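PDB 3SQI: KLLA0E03807p from Kluyveromyces lactis, which probably binds centromeric DNA as a subunit of the CBF3 complex and serves as a platform for inner kinetochore assembly, its DNA-binding domain forming this chain. Local coordinates for residues T132-Q144 / F195-R209. Numbering follows the deposited sequence.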
loop_
_atom_site.group_PDB
_atom_site.type_symbol
_atom_site.label_atom_id
_atom_site.label_comp_id
_atom_site.label_asym_id
_atom_site.label_seq_id
_atom_site.Cartn_x
_atom_site.Cartn_y
_atom_site.Cartn_z
ATOM N N THR A 132 -19.441 -12.376 -11.084
ATOM C CA THR A 132 -18.361 -12.115 -12.026
ATOM C C THR A 132 -17.004 -12.215 -11.339
ATOM O O THR A 132 -16.921 -12.509 -10.147
ATOM C CB THR A 132 -18.496 -10.707 -12.629
ATOM O OG1 THR A 132 -17.678 -9.789 -11.893
ATOM C CG2 THR A 132 -19.944 -10.242 -12.572
ATOM N N CYS A 133 -15.940 -11.983 -12.101
ATOM C CA CYS A 133 -14.611 -11.843 -11.524
ATOM C C CYS A 133 -14.326 -10.384 -11.177
ATOM O O CYS A 133 -13.367 -10.076 -10.456
ATOM C CB CYS A 133 -13.549 -12.377 -12.485
ATOM S SG CYS A 133 -13.331 -14.171 -12.424
ATOM N N GLN A 134 -15.171 -9.489 -11.680
ATOM C CA GLN A 134 -15.001 -8.065 -11.421
ATOM C C GLN A 134 -15.516 -7.698 -10.035
ATOM O O GLN A 134 -15.006 -6.772 -9.405
ATOM C CB GLN A 134 -15.697 -7.213 -12.485
ATOM C CG GLN A 134 -15.297 -5.745 -12.428
ATOM C CD GLN A 134 -16.098 -4.869 -13.376
ATOM O OE1 GLN A 134 -16.655 -5.347 -14.365
ATOM N NE2 GLN A 134 -16.162 -3.574 -13.073
ATOM N N ASP A 135 -16.525 -8.418 -9.559
ATOM C CA ASP A 135 -17.014 -8.212 -8.199
ATOM C C ASP A 135 -15.969 -8.682 -7.186
ATOM O O ASP A 135 -15.561 -7.926 -6.280
ATOM C CB ASP A 135 -18.331 -8.951 -8.002
ATOM C CG ASP A 135 -19.390 -8.519 -8.997
ATOM O OD1 ASP A 135 -19.578 -7.295 -9.166
ATOM O OD2 ASP A 135 -20.024 -9.400 -9.617
ATOM N N LYS A 136 -15.518 -9.923 -7.365
ATOM C CA LYS A 136 -14.422 -10.465 -6.574
ATOM C C LYS A 136 -13.238 -9.506 -6.556
ATOM O O LYS A 136 -12.706 -9.186 -5.493
ATOM C CB LYS A 136 -13.960 -11.815 -7.127
ATOM C CG LYS A 136 -15.002 -12.916 -7.115
ATOM C CD LYS A 136 -14.365 -14.237 -7.522
ATOM C CE LYS A 136 -15.377 -15.367 -7.577
ATOM N NZ LYS A 136 -14.741 -16.642 -8.024
ATOM N N LEU A 137 -12.815 -9.047 -7.729
ATOM C CA LEU A 137 -11.661 -8.153 -7.778
ATOM C C LEU A 137 -11.921 -6.790 -7.134
ATOM O O LEU A 137 -11.023 -6.204 -6.539
ATOM C CB LEU A 137 -11.139 -8.000 -9.203
ATOM C CG LEU A 137 -10.364 -9.233 -9.660
ATOM C CD1 LEU A 137 -9.544 -8.918 -10.887
ATOM C CD2 LEU A 137 -9.471 -9.716 -8.534
ATOM N N LYS A 138 -13.142 -6.287 -7.249
ATOM C CA LYS A 138 -13.468 -4.999 -6.657
ATOM C C LYS A 138 -13.253 -5.093 -5.150
ATOM O O LYS A 138 -12.474 -4.319 -4.550
ATOM C CB LYS A 138 -14.916 -4.627 -6.977
ATOM C CG LYS A 138 -15.210 -3.141 -6.901
ATOM C CD LYS A 138 -16.567 -2.805 -7.506
ATOM C CE LYS A 138 -16.809 -3.575 -8.789
ATOM N NZ LYS A 138 -17.785 -4.685 -8.574
ATOM N N LEU A 139 -13.926 -6.066 -4.539
ATOM C CA LEU A 139 -13.745 -6.271 -3.111
ATOM C C LEU A 139 -12.264 -6.441 -2.806
ATOM O O LEU A 139 -11.696 -5.703 -2.003
ATOM C CB LEU A 139 -14.513 -7.496 -2.620
ATOM C CG LEU A 139 -14.555 -7.636 -1.096
ATOM C CD1 LEU A 139 -15.354 -6.492 -0.485
ATOM C CD2 LEU A 139 -15.138 -8.972 -0.675
ATOM N N LEU A 140 -11.633 -7.401 -3.473
ATOM C CA LEU A 140 -10.249 -7.738 -3.178
ATOM C C LEU A 140 -9.349 -6.512 -3.200
ATOM O O LEU A 140 -8.424 -6.413 -2.411
ATOM C CB LEU A 140 -9.715 -8.783 -4.156
ATOM C CG LEU A 140 -8.219 -9.052 -3.976
ATOM C CD1 LEU A 140 -7.975 -9.827 -2.687
ATOM C CD2 LEU A 140 -7.624 -9.780 -5.173
ATOM N N LEU A 141 -9.602 -5.585 -4.117
ATOM C CA LEU A 141 -8.788 -4.379 -4.179
ATOM C C LEU A 141 -9.068 -3.555 -2.943
ATOM O O LEU A 141 -8.142 -3.077 -2.296
ATOM C CB LEU A 141 -9.074 -3.547 -5.428
ATOM C CG LEU A 141 -8.165 -2.316 -5.536
ATOM C CD1 LEU A 141 -6.851 -2.709 -6.181
ATOM C CD2 LEU A 141 -8.816 -1.183 -6.314
ATOM N N ASP A 142 -10.338 -3.394 -2.591
ATOM C CA ASP A 142 -10.615 -2.639 -1.366
ATOM C C ASP A 142 -9.906 -3.223 -0.128
ATOM O O ASP A 142 -9.297 -2.494 0.662
ATOM C CB ASP A 142 -12.105 -2.527 -1.105
ATOM C CG ASP A 142 -12.406 -1.641 0.070
ATOM O OD1 ASP A 142 -12.657 -2.173 1.171
ATOM O OD2 ASP A 142 -12.369 -0.405 -0.105
ATOM N N PHE A 143 -9.984 -4.540 0.025
ATOM C CA PHE A 143 -9.308 -5.239 1.112
ATOM C C PHE A 143 -7.783 -5.088 1.076
ATOM O O PHE A 143 -7.182 -4.638 2.045
ATOM C CB PHE A 143 -9.693 -6.718 1.087
ATOM C CG PHE A 143 -8.951 -7.563 2.081
ATOM C CD1 PHE A 143 -9.252 -7.495 3.431
ATOM C CD2 PHE A 143 -7.974 -8.449 1.663
ATOM C CE1 PHE A 143 -8.573 -8.283 4.348
ATOM C CE2 PHE A 143 -7.294 -9.240 2.572
ATOM C CZ PHE A 143 -7.594 -9.157 3.917
ATOM N N GLN A 144 -7.161 -5.470 -0.036
ATOM C CA GLN A 144 -5.706 -5.420 -0.164
ATOM C C GLN A 144 -5.233 -3.994 0.112
ATOM O O GLN A 144 -4.138 -3.755 0.639
ATOM C CB GLN A 144 -5.278 -5.845 -1.575
ATOM C CG GLN A 144 -5.704 -7.246 -1.991
ATOM C CD GLN A 144 -4.736 -7.883 -2.988
ATOM O OE1 GLN A 144 -4.198 -7.210 -3.874
ATOM N NE2 GLN A 144 -4.497 -9.185 -2.833
ATOM N N PHE A 195 -0.393 -11.997 -6.542
ATOM C CA PHE A 195 -1.775 -12.186 -6.114
ATOM C C PHE A 195 -2.110 -11.308 -4.929
ATOM O O PHE A 195 -3.164 -10.673 -4.898
ATOM C CB PHE A 195 -2.046 -13.655 -5.811
ATOM C CG PHE A 195 -1.863 -14.542 -7.003
ATOM C CD1 PHE A 195 -2.825 -14.588 -8.002
ATOM C CD2 PHE A 195 -0.716 -15.305 -7.146
ATOM C CE1 PHE A 195 -2.653 -15.398 -9.117
ATOM C CE2 PHE A 195 -0.538 -16.117 -8.257
ATOM C CZ PHE A 195 -1.508 -16.164 -9.244
ATOM N N THR A 196 -1.183 -11.251 -3.979
ATOM C CA THR A 196 -1.335 -10.429 -2.785
ATOM C C THR A 196 -0.891 -8.990 -3.051
ATOM O O THR A 196 -0.820 -8.170 -2.130
ATOM C CB THR A 196 -0.557 -11.010 -1.597
ATOM O OG1 THR A 196 0.795 -11.264 -1.989
ATOM C CG2 THR A 196 -1.185 -12.314 -1.144
ATOM N N CYS A 197 -0.555 -8.703 -4.309
ATOM C CA CYS A 197 -0.266 -7.333 -4.737
ATOM C C CYS A 197 -1.531 -6.582 -5.158
ATOM O O CYS A 197 -2.265 -7.034 -6.036
ATOM C CB CYS A 197 0.760 -7.311 -5.867
ATOM S SG CYS A 197 0.989 -5.659 -6.548
ATOM N N PRO A 198 -1.795 -5.437 -4.510
ATOM C CA PRO A 198 -2.990 -4.611 -4.710
ATOM C C PRO A 198 -2.968 -3.889 -6.037
ATOM O O PRO A 198 -4.029 -3.545 -6.556
ATOM C CB PRO A 198 -2.895 -3.582 -3.580
ATOM C CG PRO A 198 -1.450 -3.423 -3.358
ATOM C CD PRO A 198 -0.855 -4.806 -3.570
ATOM N N ILE A 199 -1.770 -3.638 -6.560
ATOM C CA ILE A 199 -1.629 -2.912 -7.814
ATOM C C ILE A 199 -1.897 -3.815 -9.018
ATOM O O ILE A 199 -2.514 -3.397 -9.987
ATOM C CB ILE A 199 -0.237 -2.293 -7.946
ATOM C CG1 ILE A 199 0.006 -1.314 -6.804
ATOM C CG2 ILE A 199 -0.082 -1.602 -9.304
ATOM C CD1 ILE A 199 1.448 -0.873 -6.706
ATOM N N PHE A 200 -1.408 -5.047 -8.954
ATOM C CA PHE A 200 -1.711 -6.046 -9.959
ATOM C C PHE A 200 -3.216 -6.231 -9.978
ATOM O O PHE A 200 -3.868 -6.221 -11.031
ATOM C CB PHE A 200 -1.035 -7.355 -9.577
ATOM C CG PHE A 200 -1.349 -8.487 -10.495
ATOM C CD1 PHE A 200 -1.847 -9.676 -9.999
ATOM C CD2 PHE A 200 -1.148 -8.370 -11.854
ATOM C CE1 PHE A 200 -2.133 -10.727 -10.844
ATOM C CE2 PHE A 200 -1.437 -9.415 -12.703
ATOM C CZ PHE A 200 -1.928 -10.593 -12.199
ATOM N N THR A 201 -3.761 -6.393 -8.784
ATOM C CA THR A 201 -5.196 -6.483 -8.597
ATOM C C THR A 201 -5.876 -5.324 -9.302
ATOM O O THR A 201 -6.811 -5.515 -10.079
ATOM C CB THR A 201 -5.546 -6.441 -7.100
ATOM O OG1 THR A 201 -5.009 -7.606 -6.450
ATOM C CG2 THR A 201 -7.063 -6.368 -6.892
ATOM N N MET A 202 -5.387 -4.119 -9.049
ATOM C CA MET A 202 -6.007 -2.937 -9.615
ATOM C C MET A 202 -5.864 -2.894 -11.134
ATOM O O MET A 202 -6.680 -2.289 -11.829
ATOM C CB MET A 202 -5.404 -1.682 -9.007
ATOM C CG MET A 202 -6.029 -0.408 -9.532
ATOM S SD MET A 202 -5.111 1.011 -8.930
ATOM C CE MET A 202 -3.464 0.307 -8.869
ATOM N N ALA A 203 -4.816 -3.530 -11.641
ATOM C CA ALA A 203 -4.550 -3.542 -13.069
ATOM C C ALA A 203 -5.570 -4.431 -13.752
ATOM O O ALA A 203 -6.240 -4.003 -14.690
ATOM C CB ALA A 203 -3.136 -4.023 -13.353
ATOM N N VAL A 204 -5.709 -5.663 -13.271
ATOM C CA VAL A 204 -6.717 -6.542 -13.847
ATOM C C VAL A 204 -8.082 -5.884 -13.731
ATOM O O VAL A 204 -8.799 -5.718 -14.725
ATOM C CB VAL A 204 -6.776 -7.919 -13.167
ATOM C CG1 VAL A 204 -7.932 -8.712 -13.726
ATOM C CG2 VAL A 204 -5.481 -8.685 -13.372
ATOM N N TYR A 205 -8.440 -5.506 -12.512
ATOM C CA TYR A 205 -9.746 -4.911 -12.285
ATOM C C TYR A 205 -9.976 -3.732 -13.212
ATOM O O TYR A 205 -11.094 -3.501 -13.656
ATOM C CB TYR A 205 -9.912 -4.462 -10.832
ATOM C CG TYR A 205 -11.138 -3.598 -10.606
ATOM C CD1 TYR A 205 -12.409 -4.071 -10.897
ATOM C CD2 TYR A 205 -11.025 -2.307 -10.099
ATOM C CE1 TYR A 205 -13.532 -3.282 -10.695
ATOM C CE2 TYR A 205 -12.149 -1.511 -9.894
ATOM C CZ TYR A 205 -13.398 -2.004 -10.191
ATOM O OH TYR A 205 -14.524 -1.224 -9.987
ATOM N N TYR A 206 -8.919 -2.984 -13.504
ATOM C CA TYR A 206 -9.077 -1.783 -14.313
ATOM C C TYR A 206 -9.206 -2.099 -15.796
ATOM O O TYR A 206 -9.885 -1.387 -16.538
ATOM C CB TYR A 206 -7.956 -0.784 -14.042
ATOM C CG TYR A 206 -8.280 0.153 -12.903
ATOM C CD1 TYR A 206 -7.473 1.242 -12.614
ATOM C CD2 TYR A 206 -9.404 -0.054 -12.117
ATOM C CE1 TYR A 206 -7.777 2.100 -11.575
ATOM C CE2 TYR A 206 -9.716 0.794 -11.081
ATOM C CZ TYR A 206 -8.900 1.869 -10.811
ATOM O OH TYR A 206 -9.220 2.712 -9.774
ATOM N N TYR A 207 -8.559 -3.175 -16.227
ATOM C CA TYR A 207 -8.763 -3.661 -17.580
ATOM C C TYR A 207 -10.225 -4.057 -17.728
ATOM O O TYR A 207 -10.907 -3.625 -18.655
ATOM C CB TYR A 207 -7.857 -4.853 -17.872
ATOM C CG TYR A 207 -7.889 -5.306 -19.315
ATOM C CD1 TYR A 207 -7.195 -4.611 -20.299
ATOM C CD2 TYR A 207 -8.611 -6.432 -19.695
ATOM C CE1 TYR A 207 -7.220 -5.025 -21.620
ATOM C CE2 TYR A 207 -8.639 -6.853 -21.015
ATOM C CZ TYR A 207 -7.942 -6.147 -21.969
ATOM O OH TYR A 207 -7.970 -6.566 -23.278
ATOM N N LEU A 208 -10.711 -4.870 -16.795
ATOM C CA LEU A 208 -12.105 -5.294 -16.814
ATOM C C LEU A 208 -13.068 -4.107 -16.776
ATOM O O LEU A 208 -14.089 -4.093 -17.462
ATOM C CB LEU A 208 -12.387 -6.232 -15.638
ATOM C CG LEU A 208 -11.594 -7.540 -15.623
ATOM C CD1 LEU A 208 -12.105 -8.449 -14.523
ATOM C CD2 LEU A 208 -11.695 -8.241 -16.962
ATOM N N ARG A 209 -12.730 -3.116 -15.964
ATOM C CA ARG A 209 -13.592 -1.967 -15.728
ATOM C C ARG A 209 -13.677 -1.102 -16.972
ATOM O O ARG A 209 -14.751 -0.642 -17.360
ATOM C CB ARG A 209 -13.039 -1.146 -14.558
ATOM C CG ARG A 209 -13.799 0.138 -14.236
ATOM C CD ARG A 209 -13.260 0.752 -12.943
ATOM N NE ARG A 209 -13.767 2.097 -12.682
ATOM C CZ ARG A 209 -13.302 2.896 -11.724
ATOM N NH1 ARG A 209 -12.313 2.486 -10.936
ATOM N NH2 ARG A 209 -13.820 4.108 -11.558
#
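Gln144 reaches across to the start of helix 198-209 and uses both ends of its amide there. Its NE2 donates to Phe195 O over 2.9 Å, nearly straight at 162°, on a lone pair in the carbonyl plane. OE1 lies 2.7 Å from Thr201 OG1, a hydroxyl oxygen that also comes within 2.8 Å of Cys197 O, so its single proton may serve either oxygen. Gln144 CB packs on Pro198 CB at 3.8 Å. Thr201 is a knob in the hole formed by Leu137, Leu140, Leu141 and Gln144, its methyl CG2 turned to Leu141. CD1 of Leu141 passes on to Met202 CB, and CD1 of Leu137 meets Val204 CG1, the two side chains crossing at about a right angle. Farther along, Tyr205 holds CG anti to its backbone N (chi1 169°), which swings the ring onto Gln134 and Lys138: Gln134 CG touches the ring edge at CE1, 3.5 Å away and in plane, whereas Lys138 CA lies over one face and the aliphatic chain bends past the hydroxyl. That bend carries Lys138 NZ to a salt bridge with Asp135 OD1, 3.2 Å long. In the next shell Trp118 of helix 107-118 donates to Phe195 O as well and packs on Leu137, Leu140 and Thr201, while Leu341 and Leu345 of helix 332-355 back Met202 and Val204. A leucine in place of Gln144 would probably leave Phe195 O relying on the Trp118 indole and take from Thr201 OG1 one of its two possible acceptors. The axes of the two segments approach to 9.2 Å with a crossing angle of -153°: a roughly antiparallel helix pair, Thr201 its knob, buried in the Ndc10 DNA-binding domain with its nearest atom about 6 Å from the bound DNA.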